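Local coordinates for chitinase A (Cycas revoluta, PDB 4MNK), which probably hydrolyses chitin, the beta-1,4-linked polymer of N-acetylglucosamine, as a plant class V enzyme of glycoside hydrolase family 18, at residues A[193-199]-A[241-245]; A[235-239]-A[313-317]. One frame throughout, in Å; residues are numbered along the deposited sequence.

Contact 1: A[193-199]-A[241-245]. With NAG (2-acetamido-2-deoxy-beta-D-glucopyranose), chain C; NAG (2-acetamido-2-deoxy-beta-D-glucopyranose), chain B; NAG (2-acetamido-2-deoxy-beta-D-glucopyranose), chain D.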
loop_
_atom_site.group_PDB
_atom_site.type_symbol
_atom_site.label_atom_id
_atom_site.label_comp_id
_atom_site.label_asym_id
_atom_site.label_seq_id
_atom_site.Cartn_x
_atom_site.Cartn_y
_atom_site.Cartn_z
ATOM N N ASP A 193 -3.448 -1.309 9.429
ATOM C CA ASP A 193 -4.799 -1.820 9.685
ATOM C C ASP A 193 -4.794 -3.032 10.623
ATOM O O ASP A 193 -5.594 -3.961 10.468
ATOM C CB ASP A 193 -5.557 -2.096 8.375
ATOM C CG ASP A 193 -5.980 -0.819 7.662
ATOM O OD1 ASP A 193 -6.070 0.242 8.321
ATOM O OD2 ASP A 193 -6.232 -0.881 6.438
ATOM N N PHE A 194 -3.891 -3.003 11.601
ATOM C CA PHE A 194 -3.824 -4.039 12.633
ATOM C C PHE A 194 -4.947 -3.889 13.648
ATOM O O PHE A 194 -5.367 -4.867 14.267
ATOM C CB PHE A 194 -2.489 -3.996 13.384
ATOM C CG PHE A 194 -1.277 -4.095 12.503
ATOM C CD1 PHE A 194 -1.255 -4.948 11.405
ATOM C CD2 PHE A 194 -0.139 -3.356 12.794
ATOM C CE1 PHE A 194 -0.129 -5.040 10.596
ATOM C CE2 PHE A 194 0.994 -3.445 11.992
ATOM C CZ PHE A 194 0.998 -4.292 10.892
ATOM N N HIS A 195 -5.399 -2.650 13.835
ATOM C CA HIS A 195 -6.427 -2.313 14.814
ATOM C C HIS A 195 -7.303 -1.201 14.269
ATOM O O HIS A 195 -6.856 -0.390 13.459
ATOM C CB HIS A 195 -5.792 -1.903 16.144
ATOM C CG HIS A 195 -4.928 -2.967 16.743
ATOM N ND1 HIS A 195 -5.434 -4.162 17.210
ATOM C CD2 HIS A 195 -3.588 -3.028 16.925
ATOM C CE1 HIS A 195 -4.443 -4.910 17.661
ATOM N NE2 HIS A 195 -3.313 -4.245 17.502
ATOM N N GLY A 196 -8.557 -1.183 14.701
ATOM C CA GLY A 196 -9.529 -0.225 14.189
ATOM C C GLY A 196 -10.881 -0.388 14.849
ATOM O O GLY A 196 -11.027 -1.147 15.813
ATOM N N SER A 197 -11.870 0.316 14.304
ATOM C CA SER A 197 -13.204 0.416 14.898
ATOM C C SER A 197 -13.978 -0.902 14.973
ATOM O O SER A 197 -15.027 -0.968 15.621
ATOM C CB SER A 197 -14.032 1.465 14.159
ATOM O OG SER A 197 -14.110 1.180 12.775
ATOM N N TRP A 198 -13.464 -1.939 14.316
ATOM C CA TRP A 198 -14.036 -3.281 14.428
ATOM C C TRP A 198 -13.790 -3.878 15.817
ATOM O O TRP A 198 -14.415 -4.873 16.192
ATOM C CB TRP A 198 -13.497 -4.205 13.329
ATOM C CG TRP A 198 -12.005 -4.391 13.337
ATOM C CD1 TRP A 198 -11.300 -5.327 14.036
ATOM C CD2 TRP A 198 -11.040 -3.632 12.597
ATOM N NE1 TRP A 198 -9.955 -5.196 13.785
ATOM C CE2 TRP A 198 -9.767 -4.164 12.904
ATOM C CE3 TRP A 198 -11.126 -2.556 11.703
ATOM C CZ2 TRP A 198 -8.588 -3.656 12.348
ATOM C CZ3 TRP A 198 -9.951 -2.049 11.153
ATOM C CH2 TRP A 198 -8.700 -2.601 11.480
ATOM N N GLU A 199 -12.875 -3.260 16.562
ATOM C CA GLU A 199 -12.595 -3.614 17.952
ATOM C C GLU A 199 -13.207 -2.567 18.876
ATOM O O GLU A 199 -13.223 -1.377 18.548
ATOM C CB GLU A 199 -11.085 -3.667 18.202
ATOM C CG GLU A 199 -10.323 -4.688 17.365
ATOM C CD GLU A 199 -8.837 -4.379 17.267
ATOM O OE1 GLU A 199 -8.473 -3.186 17.206
ATOM O OE2 GLU A 199 -8.030 -5.329 17.238
ATOM N N PHE A 241 -2.863 7.714 6.898
ATOM C CA PHE A 241 -4.151 7.875 7.541
ATOM C C PHE A 241 -4.090 7.186 8.896
ATOM O O PHE A 241 -3.231 6.331 9.131
ATOM C CB PHE A 241 -5.261 7.250 6.686
ATOM C CG PHE A 241 -5.174 5.749 6.580
ATOM C CD1 PHE A 241 -4.371 5.149 5.614
ATOM C CD2 PHE A 241 -5.881 4.931 7.459
ATOM C CE1 PHE A 241 -4.278 3.762 5.522
ATOM C CE2 PHE A 241 -5.792 3.541 7.372
ATOM C CZ PHE A 241 -4.989 2.959 6.401
ATOM N N GLY A 242 -5.010 7.564 9.775
ATOM C CA GLY A 242 -5.162 6.915 11.065
ATOM C C GLY A 242 -6.508 6.231 11.168
ATOM O O GLY A 242 -7.411 6.499 10.373
ATOM N N ARG A 243 -6.627 5.333 12.140
ATOM C CA ARG A 243 -7.896 4.690 12.457
ATOM C C ARG A 243 -8.493 5.350 13.691
ATOM O O ARG A 243 -7.791 5.589 14.680
ATOM C CB ARG A 243 -7.708 3.189 12.681
ATOM C CG ARG A 243 -7.383 2.402 11.418
ATOM C CD ARG A 243 -8.633 2.129 10.607
ATOM N NE ARG A 243 -8.322 1.587 9.290
ATOM C CZ ARG A 243 -9.172 1.572 8.270
ATOM N NH1 ARG A 243 -10.395 2.071 8.408
ATOM N NH2 ARG A 243 -8.798 1.060 7.107
ATOM N N SER A 244 -9.785 5.646 13.625
ATOM C CA SER A 244 -10.446 6.410 14.672
ATOM C C SER A 244 -11.570 5.640 15.346
ATOM O O SER A 244 -12.221 4.786 14.731
ATOM C CB SER A 244 -10.991 7.718 14.103
ATOM O OG SER A 244 -12.009 7.451 13.160
ATOM N N TRP A 245 -11.795 5.985 16.609
ATOM C CA TRP A 245 -12.835 5.400 17.438
ATOM C C TRP A 245 -13.607 6.516 18.127
ATOM O O TRP A 245 -13.092 7.627 18.302
ATOM C CB TRP A 245 -12.214 4.571 18.558
ATOM C CG TRP A 245 -11.642 3.227 18.226
ATOM C CD1 TRP A 245 -12.249 2.016 18.395
ATOM C CD2 TRP A 245 -10.317 2.946 17.758
ATOM N NE1 TRP A 245 -11.399 1.002 18.035
ATOM C CE2 TRP A 245 -10.206 1.544 17.638
ATOM C CE3 TRP A 245 -9.222 3.743 17.402
ATOM C CZ2 TRP A 245 -9.038 0.920 17.195
ATOM C CZ3 TRP A 245 -8.061 3.119 16.952
ATOM C CH2 TRP A 245 -7.982 1.721 16.852
HETATM C C1 NAG C . -8.500 -7.234 10.657
HETATM C C2 NAG C . -7.647 -6.777 9.473
HETATM C C3 NAG C . -8.123 -5.445 8.889
HETATM C C4 NAG C . -9.636 -5.414 8.682
HETATM C C5 NAG C . -10.373 -5.966 9.909
HETATM C C6 NAG C . -11.882 -6.054 9.680
HETATM C C7 NAG C . -5.378 -7.677 9.713
HETATM C C8 NAG C . -3.969 -7.417 10.159
HETATM N N2 NAG C . -6.248 -6.674 9.857
HETATM O O3 NAG C . -7.459 -5.215 7.665
HETATM O O4 NAG C . -10.040 -4.084 8.427
HETATM O O5 NAG C . -9.869 -7.239 10.288
HETATM O O6 NAG C . -12.170 -6.985 8.658
HETATM O O7 NAG C . -5.687 -8.777 9.249
HETATM C C1 NAG B . -7.835 -10.887 14.458
HETATM C C2 NAG B . -9.115 -11.015 13.631
HETATM C C3 NAG B . -9.003 -10.292 12.285
HETATM C C4 NAG B . -8.350 -8.909 12.378
HETATM C C5 NAG B . -7.097 -8.993 13.262
HETATM C C6 NAG B . -6.397 -7.653 13.469
HETATM C C7 NAG B . -10.309 -13.101 14.106
HETATM C C8 NAG B . -10.483 -14.544 13.737
HETATM N N2 NAG B . -9.406 -12.419 13.402
HETATM O O1 NAG B . -8.067 -11.364 15.765
HETATM O O3 NAG B . -10.280 -10.184 11.695
HETATM O O4 NAG B . -8.000 -8.526 11.064
HETATM O O5 NAG B . -7.431 -9.533 14.528
HETATM O O6 NAG B . -7.236 -6.756 14.166
HETATM O O7 NAG B . -10.983 -12.612 15.012
HETATM C C1 NAG D . -8.603 2.529 0.443
HETATM C C2 NAG D . -9.003 3.904 0.964
HETATM C C3 NAG D . -10.393 4.285 0.462
HETATM C C4 NAG D . -10.542 4.087 -1.052
HETATM C C5 NAG D . -9.916 2.768 -1.535
HETATM C C6 NAG D . -9.784 2.734 -3.057
HETATM C C7 NAG D . -8.020 4.595 3.090
HETATM C C8 NAG D . -8.122 4.539 4.585
HETATM N N2 NAG D . -8.965 3.941 2.415
HETATM O O3 NAG D . -10.643 5.633 0.796
HETATM O O4 NAG D . -11.917 4.084 -1.383
HETATM O O5 NAG D . -8.633 2.544 -0.971
HETATM O O6 NAG D . -8.831 3.683 -3.488
HETATM O O7 NAG D . -7.103 5.219 2.556
HETATM O O HOH W 1 -11.243 2.774 13.016
#
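In the sugar-binding cleft, D193 of loop 193-199 and R243 of strand 241-245 form a salt bridge between residues that both line a glycan pocket. R243 NE donates to D193 OD1 over 2.8 Å. The oxygen lies in the guanidinium plane, but the N-H reaches it from 48° above the carboxylate plane. R243 NH2 adds weak bonds to both carboxylate oxygens. The arginine chain bends at chi2 (-80°), which brings its NE edge round to the aspartate. OD1 also sits at the edge of the F241 ring, 3.4 Å from CE2; one face of that ring receives the acetamido methyl C8 of the chain D sugar over its centre.

One face of the W198 indole carries the chain C sugar, with C5 3.5 Å above the plane over its centre; G196 N covers the opposite face near the rim. D193 O accepts the bond from N2 of that sugar. The chain B sugar is held through its O6, which donates to F194 O at 2.7 Å and accepts from W198 NE1.

The type I turn G196-E199 is fastened to the strand by W245, whose NE1 donates to E199 O at 3.0 Å in the indole plane. A water links S197 N to S244 O. Within the loop, H195 ND1 donates to the syn lone pair of E199 OE2 at 2.8 Å, and G196 N donates to OE1, fixing the carboxylate. D193 ends the M-x-Y-D motif of family 18, which follows the sixth TIM-barrel strand; the contact sets that loop against strand 234-247, which continues from the barrel.

Contact 2: A[235-239]-A[313-317]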
loop_
_atom_site.group_PDB
_atom_site.type_symbol
_atom_site.label_atom_id
_atom_site.label_comp_id
_atom_site.label_asym_id
_atom_site.label_seq_id
_atom_site.Cartn_x
_atom_site.Cartn_y
_atom_site.Cartn_z
ATOM N N VAL A 235 9.323 -3.911 0.723
ATOM C CA VAL A 235 9.129 -2.477 0.879
ATOM C C VAL A 235 8.076 -2.266 1.967
ATOM O O VAL A 235 6.941 -2.730 1.849
ATOM C CB VAL A 235 8.745 -1.816 -0.468
ATOM C CG1 VAL A 235 8.335 -0.368 -0.276
ATOM C CG2 VAL A 235 9.915 -1.895 -1.433
ATOM N N LEU A 236 8.475 -1.596 3.046
ATOM C CA LEU A 236 7.623 -1.448 4.226
ATOM C C LEU A 236 6.555 -0.371 4.060
ATOM O O LEU A 236 6.874 0.804 3.879
ATOM C CB LEU A 236 8.479 -1.142 5.457
ATOM C CG LEU A 236 7.725 -0.888 6.767
ATOM C CD1 LEU A 236 7.035 -2.146 7.282
ATOM C CD2 LEU A 236 8.669 -0.324 7.816
ATOM N N GLY A 237 5.291 -0.773 4.154
ATOM C CA GLY A 237 4.185 0.173 4.066
ATOM C C GLY A 237 3.995 0.983 5.329
ATOM O O GLY A 237 4.107 0.454 6.439
ATOM N N ILE A 238 3.719 2.272 5.144
ATOM C CA ILE A 238 3.416 3.197 6.230
ATOM C C ILE A 238 2.150 3.957 5.831
ATOM O O ILE A 238 2.094 4.530 4.736
ATOM C CB ILE A 238 4.578 4.199 6.477
ATOM C CG1 ILE A 238 5.895 3.455 6.752
ATOM C CG2 ILE A 238 4.230 5.167 7.617
ATOM C CD1 ILE A 238 7.137 4.335 6.784
ATOM N N PRO A 239 1.125 3.957 6.701
ATOM C CA PRO A 239 -0.114 4.648 6.352
ATOM C C PRO A 239 -0.028 6.161 6.544
ATOM O O PRO A 239 0.616 6.639 7.487
ATOM C CB PRO A 239 -1.122 4.052 7.332
ATOM C CG PRO A 239 -0.315 3.733 8.538
ATOM C CD PRO A 239 1.048 3.329 8.036
ATOM N N LYS A 313 10.235 4.084 11.992
ATOM C CA LYS A 313 9.888 3.002 11.060
ATOM C C LYS A 313 10.844 2.935 9.874
ATOM O O LYS A 313 11.216 1.846 9.436
ATOM C CB LYS A 313 8.450 3.147 10.562
ATOM C CG LYS A 313 7.418 2.715 11.567
ATOM C CD LYS A 313 6.024 2.821 11.002
ATOM C CE LYS A 313 5.041 2.184 11.947
ATOM N NZ LYS A 313 3.676 2.199 11.377
ATOM N N VAL A 314 11.235 4.096 9.358
ATOM C CA VAL A 314 12.143 4.155 8.213
ATOM C C VAL A 314 13.546 3.686 8.606
ATOM O O VAL A 314 14.191 2.949 7.858
ATOM C CB VAL A 314 12.149 5.560 7.566
ATOM C CG1 VAL A 314 13.227 5.675 6.494
ATOM C CG2 VAL A 314 10.781 5.859 6.971
ATOM N N GLN A 315 13.996 4.087 9.793
ATOM C CA GLN A 315 15.271 3.608 10.317
ATOM C C GLN A 315 15.222 2.097 10.553
ATOM O O GLN A 315 16.185 1.391 10.255
ATOM C CB GLN A 315 15.660 4.356 11.596
ATOM C CG GLN A 315 17.086 4.075 12.077
ATOM C CD GLN A 315 18.150 4.408 11.042
ATOM O OE1 GLN A 315 18.016 5.359 10.268
ATOM N NE2 GLN A 315 19.221 3.626 11.031
ATOM N N TYR A 316 14.097 1.614 11.079
ATOM C CA TYR A 316 13.861 0.175 11.219
ATOM C C TYR A 316 14.036 -0.548 9.880
ATOM O O TYR A 316 14.728 -1.564 9.806
ATOM C CB TYR A 316 12.470 -0.105 11.811
ATOM C CG TYR A 316 12.041 -1.554 11.691
ATOM C CD1 TYR A 316 12.407 -2.494 12.655
ATOM C CD2 TYR A 316 11.281 -1.989 10.602
ATOM C CE1 TYR A 316 12.022 -3.829 12.540
ATOM C CE2 TYR A 316 10.898 -3.321 10.478
ATOM C CZ TYR A 316 11.269 -4.230 11.449
ATOM O OH TYR A 316 10.884 -5.542 11.317
ATOM N N ALA A 317 13.406 -0.026 8.828
ATOM C CA ALA A 317 13.499 -0.617 7.492
ATOM C C ALA A 317 14.944 -0.672 7.009
ATOM O O ALA A 317 15.374 -1.668 6.419
ATOM C CB ALA A 317 12.619 0.144 6.499
HETATM O O HOH W 2 3.783 0.529 9.123
#
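L236, K313 and I238 carry most of the packing between strand 235-239 and helix 313-317, whose axes run nearly antiparallel (170°) with a closest approach of 9.6 Å. L236 holds CG anti to its own amide nitrogen, and with chi1 177° and chi2 68° CD2 is the methyl that meets the helix. L236 CD2 lies 3.7 Å from K313 O, against A317 CB and at the edge of the Y316 ring, near its CD2. Helix 217-227 extends this patch, with I221 touching both L236 and Y316.

Two residues along the strand, I238 CD1 rests against V314 CG2, 4.0 Å away, and K313 CB. The isoleucine and lysine chains run antiparallel alongside each other. With every torsion beyond chi1 near 180°, K313 runs out straight and brings NZ to 4.4 Å from P239 CD. A water accepts from K313 NZ at 2.8 Å and donates to G237 O at 2.7 Å, so the buried lysine is tied to the strand backbone through solvent. K313 NZ also forms a salt bridge with D305 and a hydrogen bond to A206 O.

Strand 234-247 pairs in parallel with strand 324-328, which follows helix 307-319. Together the three form a beta-alpha-beta unit of the TIM barrel, interrupted between first strand and helix by an insertion, as in class V chitinases of family 18.

From the N terminus the chain reaches 193-199, in the loop after strand 186-190, then passes helix 217-227 and enters strand 234-247. The first part of that strand, 235-239, belongs to contact 2 and the next, 241-245, to contact 1, which closes a loop with 41 residues between its segments. Contact 2 closes only later, at helix 307-319, after 73 intervening residues that hold mostly antiparallel strands and helix 271-279, the insertion between barrel strand and helix. The two loops therefore cross, and their centres lie 19 Å apart. Strand 234-247 serves both: its beginning is packed against a barrel helix, while its continuation borders the sugar-binding cleft and pairs with strands 262-270 and 300-304.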